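Long-range contacts in catalase (Corynebacterium glutamicum, PDB 4B7H), which catalyses the breakdown of hydrogen peroxide to water and oxygen at a haem in each subunit, and is inhibited by nitric oxide: residues A[271-276]-A[305-310]; A[377-382]-A[402-407]; A[63-68]-A[356-361]. All blocks are in the same frame, centred on the assembly; numbering follows the deposited sequence.

Contacts 2 and 3 are buried, contact 1 only partly so. Contact 1 joins two neighbouring strands of the beta barrel by backbone bonds and an apolar face, with its other face partly exposed; it touches no other subunit. Contact 2 joins two parts of one long irregular loop, gripping a lysine with side-chain and backbone oxygens at the subunit interface, its centre about 30 Å from the chain centre. Contact 3, the closest of the three to the chain centre, brings a loop to the end of helix 343-359 round the haem propionates. Contacts 2 and 3, nearest atoms about 9 Å apart, both touch the second subunit; along the chain, contact 1 is nested inside the loop that contact 3 closes.

Contact 1: residues A[271-276]-A[305-310]; sequences WDVKVQ and IPVGYF
Trp271 and Phe310 form a hydrogen-bonded pair at one end of two antiparallel strands of the catalase beta barrel, interrupted further along by a classic beta bulge. Trp271 lays its CB over one face of the Phe310 ring, 3.9 Å from the centroid. From there CG lies against CZ of Phe310, CD2 reaches both CZ and CE1, and CE3 makes the shortest contact, 3.3 Å from CE1 of Phe310; CZ3, at 4.0 Å from the same CE1 of Phe310, is the last atom in touch. The indole five-membered ring and the phenyl ring stay near parallel, 17° apart, but are displaced so far along their planes that they barely overlap. NE1, at the other end of the indole, is hydrogen-bonded to the backbone oxygen of Gln206. Phe310 is turned beneath the tryptophan by placing CG between its backbone N and carbonyl carbon (chi1 71°); this also brings CD2 to CG2 of Val273, 3.7 Å away, which meets the ring at its edge. On this same face of the sheet Val275 CG2 packs on CG2 of Val307, and strand 223-232 flanks strand 270-279 on its other side. The opposite face carries Asp272, Lys274, Pro306 and Tyr309; there Asp272 is held by a salt bridge to Arg233. At the bulge Val307 and Gly308 both oppose Val273. The carbonyl oxygen of Val273 accepts a 2.9 Å bond from Val307 N and a weak one from Gly308 N, while Val273 N gives a 2.7 Å bond to Gly308 O.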
loop_
_atom_site.group_PDB
_atom_site.type_symbol
_atom_site.label_atom_id
_atom_site.label_comp_id
_atom_site.label_asym_id
_atom_site.label_seq_id
_atom_site.Cartn_x
_atom_site.Cartn_y
_atom_site.Cartn_z
ATOM N N TRP A 271 -23.061 6.532 -30.925
ATOM C CA TRP A 271 -23.594 7.790 -30.418
ATOM C C TRP A 271 -23.161 8.920 -31.333
ATOM O O TRP A 271 -22.006 8.967 -31.765
ATOM C CB TRP A 271 -23.047 8.089 -29.023
ATOM C CG TRP A 271 -23.658 7.287 -27.914
ATOM C CD1 TRP A 271 -24.606 7.711 -27.023
ATOM C CD2 TRP A 271 -23.370 5.923 -27.573
ATOM N NE1 TRP A 271 -24.929 6.693 -26.150
ATOM C CE2 TRP A 271 -24.177 5.589 -26.461
ATOM C CE3 TRP A 271 -22.502 4.955 -28.093
ATOM C CZ2 TRP A 271 -24.143 4.328 -25.861
ATOM C CZ3 TRP A 271 -22.467 3.698 -27.495
ATOM C CH2 TRP A 271 -23.283 3.396 -26.388
ATOM N N ASP A 272 -24.078 9.837 -31.620
ATOM C CA ASP A 272 -23.709 11.054 -32.334
ATOM C C ASP A 272 -23.159 12.099 -31.362
ATOM O O ASP A 272 -23.776 12.394 -30.340
ATOM C CB ASP A 272 -24.897 11.591 -33.126
ATOM C CG ASP A 272 -25.239 10.707 -34.302
ATOM O OD1 ASP A 272 -24.462 10.713 -35.284
ATOM O OD2 ASP A 272 -26.262 9.993 -34.239
ATOM N N VAL A 273 -21.978 12.627 -31.678
ATOM C CA VAL A 273 -21.302 13.616 -30.836
ATOM C C VAL A 273 -21.712 15.022 -31.249
ATOM O O VAL A 273 -21.513 15.421 -32.396
ATOM C CB VAL A 273 -19.768 13.488 -30.944
ATOM C CG1 VAL A 273 -19.083 14.546 -30.088
ATOM C CG2 VAL A 273 -19.315 12.090 -30.531
ATOM N N LYS A 274 -22.297 15.764 -30.316
ATOM C CA LYS A 274 -22.760 17.120 -30.589
ATOM C C LYS A 274 -22.324 18.044 -29.459
ATOM O O LYS A 274 -21.996 17.584 -28.360
ATOM C CB LYS A 274 -24.289 17.154 -30.746
ATOM C CG LYS A 274 -24.850 16.109 -31.710
ATOM C CD LYS A 274 -26.350 16.276 -31.931
ATOM C CE LYS A 274 -26.896 15.182 -32.844
ATOM N NZ LYS A 274 -26.309 15.259 -34.208
ATOM N N VAL A 275 -22.297 19.342 -29.734
ATOM C CA VAL A 275 -22.011 20.329 -28.705
ATOM C C VAL A 275 -23.019 21.464 -28.723
ATOM O O VAL A 275 -23.598 21.780 -29.761
ATOM C CB VAL A 275 -20.596 20.937 -28.852
ATOM C CG1 VAL A 275 -19.539 19.934 -28.397
ATOM C CG2 VAL A 275 -20.339 21.408 -30.292
ATOM N N GLN A 276 -23.240 22.056 -27.555
ATOM C CA GLN A 276 -23.804 23.394 -27.476
ATOM C C GLN A 276 -22.627 24.346 -27.410
ATOM O O GLN A 276 -21.637 24.068 -26.730
ATOM C CB GLN A 276 -24.661 23.562 -26.222
ATOM C CG GLN A 276 -25.907 22.699 -26.184
ATOM C CD GLN A 276 -26.643 22.817 -24.876
ATOM O OE1 GLN A 276 -26.187 22.309 -23.850
ATOM N NE2 GLN A 276 -27.790 23.496 -24.896
ATOM N N ILE A 305 -25.072 21.243 -32.031
ATOM C CA ILE A 305 -24.283 21.380 -33.255
ATOM C C ILE A 305 -23.505 20.081 -33.468
ATOM O O ILE A 305 -22.793 19.636 -32.575
ATOM C CB ILE A 305 -23.283 22.561 -33.160
ATOM C CG1 ILE A 305 -23.993 23.907 -33.274
ATOM C CG2 ILE A 305 -22.268 22.500 -34.282
ATOM C CD1 ILE A 305 -24.618 24.384 -32.034
ATOM N N PRO A 306 -23.637 19.459 -34.650
ATOM C CA PRO A 306 -23.012 18.145 -34.861
ATOM C C PRO A 306 -21.494 18.204 -35.020
ATOM O O PRO A 306 -20.964 19.174 -35.561
ATOM C CB PRO A 306 -23.656 17.664 -36.163
ATOM C CG PRO A 306 -23.984 18.931 -36.900
ATOM C CD PRO A 306 -24.432 19.884 -35.816
ATOM N N VAL A 307 -20.809 17.165 -34.546
ATOM C CA VAL A 307 -19.354 17.084 -34.622
ATOM C C VAL A 307 -18.950 15.807 -35.353
ATOM O O VAL A 307 -18.107 15.828 -36.257
ATOM C CB VAL A 307 -18.707 17.097 -33.214
ATOM C CG1 VAL A 307 -17.197 16.940 -33.320
ATOM C CG2 VAL A 307 -19.071 18.378 -32.470
ATOM N N GLY A 308 -19.556 14.692 -34.959
ATOM C CA GLY A 308 -19.195 13.394 -35.509
ATOM C C GLY A 308 -19.937 12.296 -34.776
ATOM O O GLY A 308 -21.022 12.538 -34.250
ATOM N N TYR A 309 -19.380 11.087 -34.754
ATOM C CA TYR A 309 -19.989 9.992 -34.009
ATOM C C TYR A 309 -18.896 9.127 -33.407
ATOM O O TYR A 309 -17.742 9.177 -33.843
ATOM C CB TYR A 309 -20.894 9.140 -34.913
ATOM C CG TYR A 309 -20.150 8.316 -35.951
ATOM C CD1 TYR A 309 -19.856 8.840 -37.206
ATOM C CD2 TYR A 309 -19.753 7.009 -35.679
ATOM C CE1 TYR A 309 -19.173 8.087 -38.157
ATOM C CE2 TYR A 309 -19.070 6.249 -36.614
ATOM C CZ TYR A 309 -18.783 6.789 -37.855
ATOM O OH TYR A 309 -18.104 6.020 -38.784
ATOM N N PHE A 310 -19.250 8.319 -32.414
ATOM C CA PHE A 310 -18.340 7.270 -31.978
ATOM C C PHE A 310 -19.059 5.928 -31.947
ATOM O O PHE A 310 -20.288 5.863 -31.827
ATOM C CB PHE A 310 -17.597 7.611 -30.666
ATOM C CG PHE A 310 -18.455 7.609 -29.427
ATOM C CD1 PHE A 310 -18.791 6.417 -28.798
ATOM C CD2 PHE A 310 -18.867 8.809 -28.854
ATOM C CE1 PHE A 310 -19.552 6.416 -27.637
ATOM C CE2 PHE A 310 -19.636 8.818 -27.694
ATOM C CZ PHE A 310 -19.980 7.617 -27.089
HETATM O O HOH W 1 -23.440 12.798 -36.431
#

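Contact 2: residues A[377-382]-A[402-407]; sequences NTYSRE and YDKGAG
Lys404 is clasped between Asn377 and Tyr379, running past both in the opposite direction. Its CE sits 3.7 Å from the centroid of the Tyr379 ring, over the face, and CD lies against CE1 and CZ of the same ring. At the tip the chain bends at its last torsion (chi4 72°), which lifts NZ away from the ring plane, still above its centre, toward two oxygens: Asn377 OD1 at 2.8 Å, nearly in line with its C=O bond, and Thr378 O at 2.9 Å, approached from well above the carbonyl plane. Asp390 adds a salt bridge to the same ammonium, so three oxygens share the buried charge. The Asn377 amide serves in both senses, since its ND2 donates a straight 3.0 Å bond to Lys404 O. All this lies in the wrapping loop of the catalase fold, the long irregular run after helix 343-359, and a small ST turn shapes it here: Thr378 OG1 accepts from Ser380 N and is also bonded to His25 of the second subunit. Tyr379 OH closes the packed part, giving a 2.6 Å bond to a lone pair of Gly405 O in the carbonyl plane. Just before Lys404 the packing gives way: Tyr402 and Asp403 are exposed to solvent and touch nothing of 377-382. At the far end of the other segment Arg381 turns to neighbouring subunits instead, making a salt bridge to Glu62 of the second.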
loop_
_atom_site.group_PDB
_atom_site.type_symbol
_atom_site.label_atom_id
_atom_site.label_comp_id
_atom_site.label_asym_id
_atom_site.label_seq_id
_atom_site.Cartn_x
_atom_site.Cartn_y
_atom_site.Cartn_z
ATOM N N ASN A 377 7.162 12.560 -22.065
ATOM C CA ASN A 377 8.454 13.166 -21.764
ATOM C C ASN A 377 8.353 13.874 -20.419
ATOM O O ASN A 377 7.872 15.004 -20.331
ATOM C CB ASN A 377 8.860 14.150 -22.872
ATOM C CG ASN A 377 10.255 14.723 -22.663
ATOM O OD1 ASN A 377 11.004 14.257 -21.802
ATOM N ND2 ASN A 377 10.607 15.739 -23.440
ATOM N N THR A 378 8.803 13.204 -19.365
ATOM C CA THR A 378 8.559 13.678 -18.011
ATOM C C THR A 378 9.813 13.572 -17.164
ATOM O O THR A 378 10.665 12.708 -17.400
ATOM C CB THR A 378 7.412 12.878 -17.331
ATOM O OG1 THR A 378 7.125 13.444 -16.048
ATOM C CG2 THR A 378 7.808 11.416 -17.139
ATOM N N TYR A 379 9.922 14.446 -16.170
ATOM C CA TYR A 379 10.999 14.344 -15.192
ATOM C C TYR A 379 10.586 13.522 -13.968
ATOM O O TYR A 379 11.401 13.256 -13.083
ATOM C CB TYR A 379 11.498 15.734 -14.787
ATOM C CG TYR A 379 12.291 16.384 -15.888
ATOM C CD1 TYR A 379 13.637 16.098 -16.056
ATOM C CD2 TYR A 379 11.694 17.273 -16.774
ATOM C CE1 TYR A 379 14.374 16.690 -17.079
ATOM C CE2 TYR A 379 12.429 17.863 -17.803
ATOM C CZ TYR A 379 13.765 17.568 -17.942
ATOM O OH TYR A 379 14.495 18.147 -18.956
ATOM N N SER A 380 9.326 13.100 -13.913
ATOM C CA SER A 380 8.911 12.199 -12.837
ATOM C C SER A 380 9.674 10.881 -12.936
ATOM O O SER A 380 10.056 10.454 -14.031
ATOM C CB SER A 380 7.409 11.919 -12.902
ATOM O OG SER A 380 6.666 13.096 -12.666
ATOM N N ARG A 381 9.875 10.226 -11.795
ATOM C CA ARG A 381 10.715 9.035 -11.732
ATOM C C ARG A 381 10.316 8.168 -10.552
ATOM O O ARG A 381 9.552 8.597 -9.673
ATOM C CB ARG A 381 12.189 9.437 -11.591
ATOM C CG ARG A 381 12.505 10.116 -10.259
ATOM C CD ARG A 381 13.980 10.411 -10.116
ATOM N NE ARG A 381 14.329 10.705 -8.730
ATOM C CZ ARG A 381 15.574 10.717 -8.267
ATOM N NH1 ARG A 381 16.589 10.475 -9.084
ATOM N NH2 ARG A 381 15.806 10.977 -6.991
ATOM N N GLU A 382 10.843 6.946 -10.538
ATOM C CA GLU A 382 10.732 6.039 -9.396
ATOM C C GLU A 382 9.276 5.771 -9.017
ATOM O O GLU A 382 8.405 5.721 -9.899
ATOM C CB GLU A 382 11.612 6.513 -8.225
ATOM C CG GLU A 382 13.037 6.719 -8.714
ATOM C CD GLU A 382 14.030 7.179 -7.664
ATOM O OE1 GLU A 382 13.667 7.333 -6.483
ATOM O OE2 GLU A 382 15.202 7.397 -8.038
ATOM N N TYR A 402 21.327 19.699 -21.038
ATOM C CA TYR A 402 21.099 18.672 -22.054
ATOM C C TYR A 402 19.908 19.032 -22.952
ATOM O O TYR A 402 19.584 20.211 -23.095
ATOM C CB TYR A 402 20.932 17.297 -21.393
ATOM C CG TYR A 402 22.006 17.016 -20.365
ATOM C CD1 TYR A 402 23.260 16.525 -20.741
ATOM C CD2 TYR A 402 21.774 17.254 -19.012
ATOM C CE1 TYR A 402 24.247 16.283 -19.788
ATOM C CE2 TYR A 402 22.749 17.008 -18.057
ATOM C CZ TYR A 402 23.977 16.520 -18.449
ATOM O OH TYR A 402 24.935 16.285 -17.492
ATOM N N ASP A 403 19.258 18.033 -23.549
ATOM C CA ASP A 403 18.277 18.307 -24.596
ATOM C C ASP A 403 16.862 17.829 -24.287
ATOM O O ASP A 403 15.953 18.041 -25.088
ATOM C CB ASP A 403 18.729 17.680 -25.921
ATOM C CG ASP A 403 20.104 18.139 -26.343
ATOM O OD1 ASP A 403 20.381 19.353 -26.242
ATOM O OD2 ASP A 403 20.911 17.283 -26.766
ATOM N N LYS A 404 16.676 17.182 -23.141
ATOM C CA LYS A 404 15.374 16.604 -22.800
ATOM C C LYS A 404 14.237 17.639 -22.823
ATOM O O LYS A 404 13.117 17.348 -23.266
ATOM C CB LYS A 404 15.458 15.873 -21.458
ATOM C CG LYS A 404 14.157 15.246 -20.989
ATOM C CD LYS A 404 14.413 14.395 -19.744
ATOM C CE LYS A 404 13.124 13.960 -19.042
ATOM N NZ LYS A 404 12.363 12.922 -19.802
ATOM N N GLY A 405 14.533 18.845 -22.358
ATOM C CA GLY A 405 13.622 19.966 -22.525
ATOM C C GLY A 405 12.823 20.388 -21.306
ATOM O O GLY A 405 12.973 19.845 -20.219
ATOM N N ALA A 406 11.971 21.388 -21.494
ATOM C CA ALA A 406 11.105 21.881 -20.437
ATOM C C ALA A 406 9.743 22.227 -21.046
ATOM O O ALA A 406 9.367 21.672 -22.075
ATOM C CB ALA A 406 11.737 23.070 -19.743
ATOM N N GLY A 407 8.985 23.119 -20.424
ATOM C CA GLY A 407 7.660 23.427 -20.937
ATOM C C GLY A 407 7.705 24.281 -22.194
ATOM O O GLY A 407 8.723 24.920 -22.469
#

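Contact 3: residues A[63-68]-A[356-361]; sequences NVPERI and QRYRIG. With HEM (protoporphyrin IX containing Fe), chain E.
Arg67 and Arg359 lie one over the other at the haem propionates, where the loop 63-68 meets the C-terminal end of helix 343-359, the helix that carries Tyr352, probably the proximal iron ligand as in other catalases. Their guanidinium planes are 31° apart, with NH2 of Arg359 over one face of Arg67 and 3.6 Å from NH2 of Arg67; both cations serve the carboxylates of one haem. Arg359 runs out straight through its first two torsions and then bends at chi3 (75°), which swings the guanidinium round so that its edge faces a propionate. NE donates to haem O2A and NH2 to haem O1A, each at 2.8 Å, a two-pronged grip. Gln356, one helical turn earlier, extends beyond CG and gives O1A a second, nearly straight bond from NE2 (2.9 Å). The Arg67 chain, extended from CG to NE, reaches the other propionate, NE meeting haem O1D at 2.9 Å. Arg106 bonds to the haem as well, and the backbone oxygen of Glu324 takes NH1 of both Arg67 and Arg359. The Arg359 guanidinium is sandwiched, which limits its rotation: Ile360 CD1 sits over one face and Arg67 CG over the opposite one, both toward the rim. Farther from the haem, Pro65 CG rests 3.9 Å from CE2 of Tyr358, whose hydroxyl bonds to Asn63 of the fourth subunit. Between these two regions a water in the plane of the Arg359 guanidinium accepts from NH1 and donates to Pro65 O at 2.8 Å.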
loop_
_atom_site.group_PDB
_atom_site.type_symbol
_atom_site.label_atom_id
_atom_site.label_comp_id
_atom_site.label_asym_id
_atom_site.label_seq_id
_atom_site.Cartn_x
_atom_site.Cartn_y
_atom_site.Cartn_z
ATOM N N ASN A 63 -7.414 -8.748 -4.969
ATOM C CA ASN A 63 -8.330 -7.623 -4.844
ATOM C C ASN A 63 -7.613 -6.313 -4.580
ATOM O O ASN A 63 -6.572 -6.279 -3.928
ATOM C CB ASN A 63 -9.365 -7.868 -3.740
ATOM C CG ASN A 63 -10.427 -8.870 -4.141
ATOM O OD1 ASN A 63 -10.689 -9.097 -5.332
ATOM N ND2 ASN A 63 -11.058 -9.467 -3.146
ATOM N N VAL A 64 -8.198 -5.240 -5.100
ATOM C CA VAL A 64 -7.704 -3.883 -4.949
ATOM C C VAL A 64 -8.901 -3.023 -4.540
ATOM O O VAL A 64 -10.039 -3.451 -4.697
ATOM C CB VAL A 64 -7.089 -3.404 -6.274
ATOM C CG1 VAL A 64 -5.867 -4.248 -6.605
ATOM C CG2 VAL A 64 -8.110 -3.499 -7.414
ATOM N N PRO A 65 -8.660 -1.821 -3.987
ATOM C CA PRO A 65 -9.810 -0.983 -3.631
ATOM C C PRO A 65 -10.673 -0.685 -4.858
ATOM O O PRO A 65 -10.164 -0.329 -5.922
ATOM C CB PRO A 65 -9.157 0.302 -3.115
ATOM C CG PRO A 65 -7.775 -0.119 -2.702
ATOM C CD PRO A 65 -7.382 -1.143 -3.711
ATOM N N GLU A 66 -11.984 -0.852 -4.719
ATOM C CA GLU A 66 -12.888 -0.474 -5.798
ATOM C C GLU A 66 -12.990 1.055 -5.830
ATOM O O GLU A 66 -12.674 1.728 -4.840
ATOM C CB GLU A 66 -14.273 -1.109 -5.591
ATOM C CG GLU A 66 -15.057 -0.495 -4.430
ATOM C CD GLU A 66 -16.380 -1.198 -4.129
ATOM O OE1 GLU A 66 -16.532 -2.401 -4.460
ATOM O OE2 GLU A 66 -17.280 -0.540 -3.543
ATOM N N ARG A 67 -13.432 1.613 -6.956
ATOM C CA ARG A 67 -13.676 3.048 -7.035
ATOM C C ARG A 67 -14.701 3.506 -6.004
ATOM O O ARG A 67 -15.699 2.812 -5.746
ATOM C CB ARG A 67 -14.252 3.415 -8.397
ATOM C CG ARG A 67 -13.316 3.223 -9.545
ATOM C CD ARG A 67 -14.163 3.102 -10.818
ATOM N NE ARG A 67 -13.345 3.104 -12.022
ATOM C CZ ARG A 67 -12.614 2.070 -12.428
ATOM N NH1 ARG A 67 -12.617 0.924 -11.737
ATOM N NH2 ARG A 67 -11.886 2.178 -13.533
ATOM N N ILE A 68 -14.484 4.699 -5.454
ATOM C CA ILE A 68 -15.548 5.411 -4.748
ATOM C C ILE A 68 -15.737 6.788 -5.394
ATOM O O ILE A 68 -14.797 7.590 -5.441
ATOM C CB ILE A 68 -15.279 5.537 -3.219
ATOM C CG1 ILE A 68 -16.396 6.360 -2.566
ATOM C CG2 ILE A 68 -13.891 6.129 -2.916
ATOM C CD1 ILE A 68 -16.329 6.420 -1.035
ATOM N N GLN A 356 -6.716 7.696 -7.930
ATOM C CA GLN A 356 -6.045 6.693 -8.747
ATOM C C GLN A 356 -4.638 6.372 -8.253
ATOM O O GLN A 356 -4.212 5.213 -8.302
ATOM C CB GLN A 356 -6.068 7.130 -10.215
ATOM C CG GLN A 356 -7.473 7.007 -10.797
ATOM C CD GLN A 356 -7.777 8.000 -11.896
ATOM O OE1 GLN A 356 -6.917 8.780 -12.320
ATOM N NE2 GLN A 356 -9.024 7.972 -12.375
ATOM N N ARG A 357 -3.934 7.385 -7.750
ATOM C CA ARG A 357 -2.624 7.164 -7.148
ATOM C C ARG A 357 -2.723 6.155 -5.997
ATOM O O ARG A 357 -1.802 5.373 -5.785
ATOM C CB ARG A 357 -2.039 8.489 -6.648
ATOM C CG ARG A 357 -1.611 9.415 -7.776
ATOM C CD ARG A 357 -1.358 10.858 -7.311
ATOM N NE ARG A 357 -1.245 11.724 -8.482
ATOM C CZ ARG A 357 -1.883 12.877 -8.654
ATOM N NH1 ARG A 357 -2.646 13.382 -7.690
ATOM N NH2 ARG A 357 -1.726 13.536 -9.799
ATOM N N TYR A 358 -3.832 6.182 -5.258
ATOM C CA TYR A 358 -4.069 5.235 -4.159
ATOM C C TYR A 358 -4.652 3.899 -4.644
ATOM O O TYR A 358 -4.165 2.821 -4.289
ATOM C CB TYR A 358 -5.039 5.853 -3.151
ATOM C CG TYR A 358 -5.634 4.849 -2.182
ATOM C CD1 TYR A 358 -4.845 4.257 -1.206
ATOM C CD2 TYR A 358 -6.973 4.475 -2.260
ATOM C CE1 TYR A 358 -5.371 3.330 -0.329
ATOM C CE2 TYR A 358 -7.511 3.547 -1.380
ATOM C CZ TYR A 358 -6.697 2.975 -0.421
ATOM O OH TYR A 358 -7.190 2.049 0.468
ATOM N N ARG A 359 -5.724 3.988 -5.429
ATOM C CA ARG A 359 -6.520 2.840 -5.851
ATOM C C ARG A 359 -5.704 1.875 -6.702
ATOM O O ARG A 359 -5.850 0.659 -6.599
ATOM C CB ARG A 359 -7.736 3.359 -6.639
ATOM C CG ARG A 359 -8.571 2.284 -7.243
ATOM C CD ARG A 359 -9.852 2.825 -7.818
ATOM N NE ARG A 359 -9.746 3.560 -9.080
ATOM C CZ ARG A 359 -9.561 3.000 -10.274
ATOM N NH1 ARG A 359 -9.359 1.690 -10.379
ATOM N NH2 ARG A 359 -9.551 3.764 -11.366
ATOM N N ILE A 360 -4.877 2.438 -7.570
ATOM C CA ILE A 360 -4.066 1.660 -8.498
ATOM C C ILE A 360 -2.601 1.679 -8.061
ATOM O O ILE A 360 -2.031 0.631 -7.787
ATOM C CB ILE A 360 -4.193 2.179 -9.938
ATOM C CG1 ILE A 360 -5.666 2.248 -10.358
ATOM C CG2 ILE A 360 -3.404 1.279 -10.884
ATOM C CD1 ILE A 360 -5.898 3.064 -11.633
ATOM N N GLY A 361 -2.010 2.872 -7.973
ATOM C CA GLY A 361 -0.632 3.014 -7.541
ATOM C C GLY A 361 -0.011 4.261 -8.139
ATOM O O GLY A 361 -0.550 4.835 -9.094
HETATM C CHA HEM E . -15.798 8.420 -10.515
HETATM C CHB HEM E . -14.836 12.358 -7.853
HETATM C CHC HEM E . -18.737 14.507 -9.749
HETATM C CHD HEM E . -18.636 11.256 -13.299
HETATM C C1A HEM E . -15.210 9.284 -9.624
HETATM C C2A HEM E . -14.008 9.022 -8.855
HETATM C C3A HEM E . -13.744 10.124 -8.137
HETATM C C4A HEM E . -14.765 11.105 -8.416
HETATM C CMA HEM E . -12.581 10.377 -7.171
HETATM C CAA HEM E . -13.196 7.708 -8.900
HETATM C CBA HEM E . -12.180 7.784 -10.030
HETATM C CGA HEM E . -11.218 6.625 -10.028
HETATM O O1A HEM E . -10.864 6.172 -11.145
HETATM O O2A HEM E . -10.791 6.150 -8.944
HETATM C C1B HEM E . -15.821 13.285 -8.105
HETATM C C2B HEM E . -15.971 14.567 -7.453
HETATM C C3B HEM E . -17.074 15.148 -7.968
HETATM C C4B HEM E . -17.621 14.259 -8.969
HETATM C CMB HEM E . -15.020 15.092 -6.357
HETATM C CAB HEM E . -17.702 16.523 -7.669
HETATM C CBB HEM E . -16.981 17.557 -7.237
HETATM C C1C HEM E . -18.945 13.913 -10.981
HETATM C C2C HEM E . -19.656 14.465 -12.125
HETATM C C3C HEM E . -19.617 13.543 -13.104
HETATM C C4C HEM E . -18.867 12.409 -12.608
HETATM C CMC HEM E . -20.339 15.854 -12.156
HETATM C CAC HEM E . -20.157 13.604 -14.553
HETATM C CBC HEM E . -20.285 14.757 -15.232
HETATM C C1D HEM E . -17.929 10.181 -12.835
HETATM C C2D HEM E . -17.812 8.958 -13.561
HETATM C C3D HEM E . -16.939 8.071 -12.717
HETATM C C4D HEM E . -16.592 8.843 -11.554
HETATM C CMD HEM E . -18.450 8.614 -14.906
HETATM C CAD HEM E . -16.504 6.661 -13.085
HETATM C CBD HEM E . -15.381 6.756 -14.115
HETATM C CGD HEM E . -15.071 5.342 -14.508
HETATM O O1D HEM E . -13.949 4.856 -14.222
HETATM O O2D HEM E . -15.966 4.683 -15.094
HETATM N NA HEM E . -15.648 10.570 -9.342
HETATM N NB HEM E . -16.838 13.122 -9.020
HETATM N NC HEM E . -18.470 12.655 -11.315
HETATM N ND HEM E . -17.208 10.085 -11.649
HETATM FE FE HEM E . -17.085 11.584 -10.312
HETATM O O HOH W 2 -9.656 -0.556 -8.639
#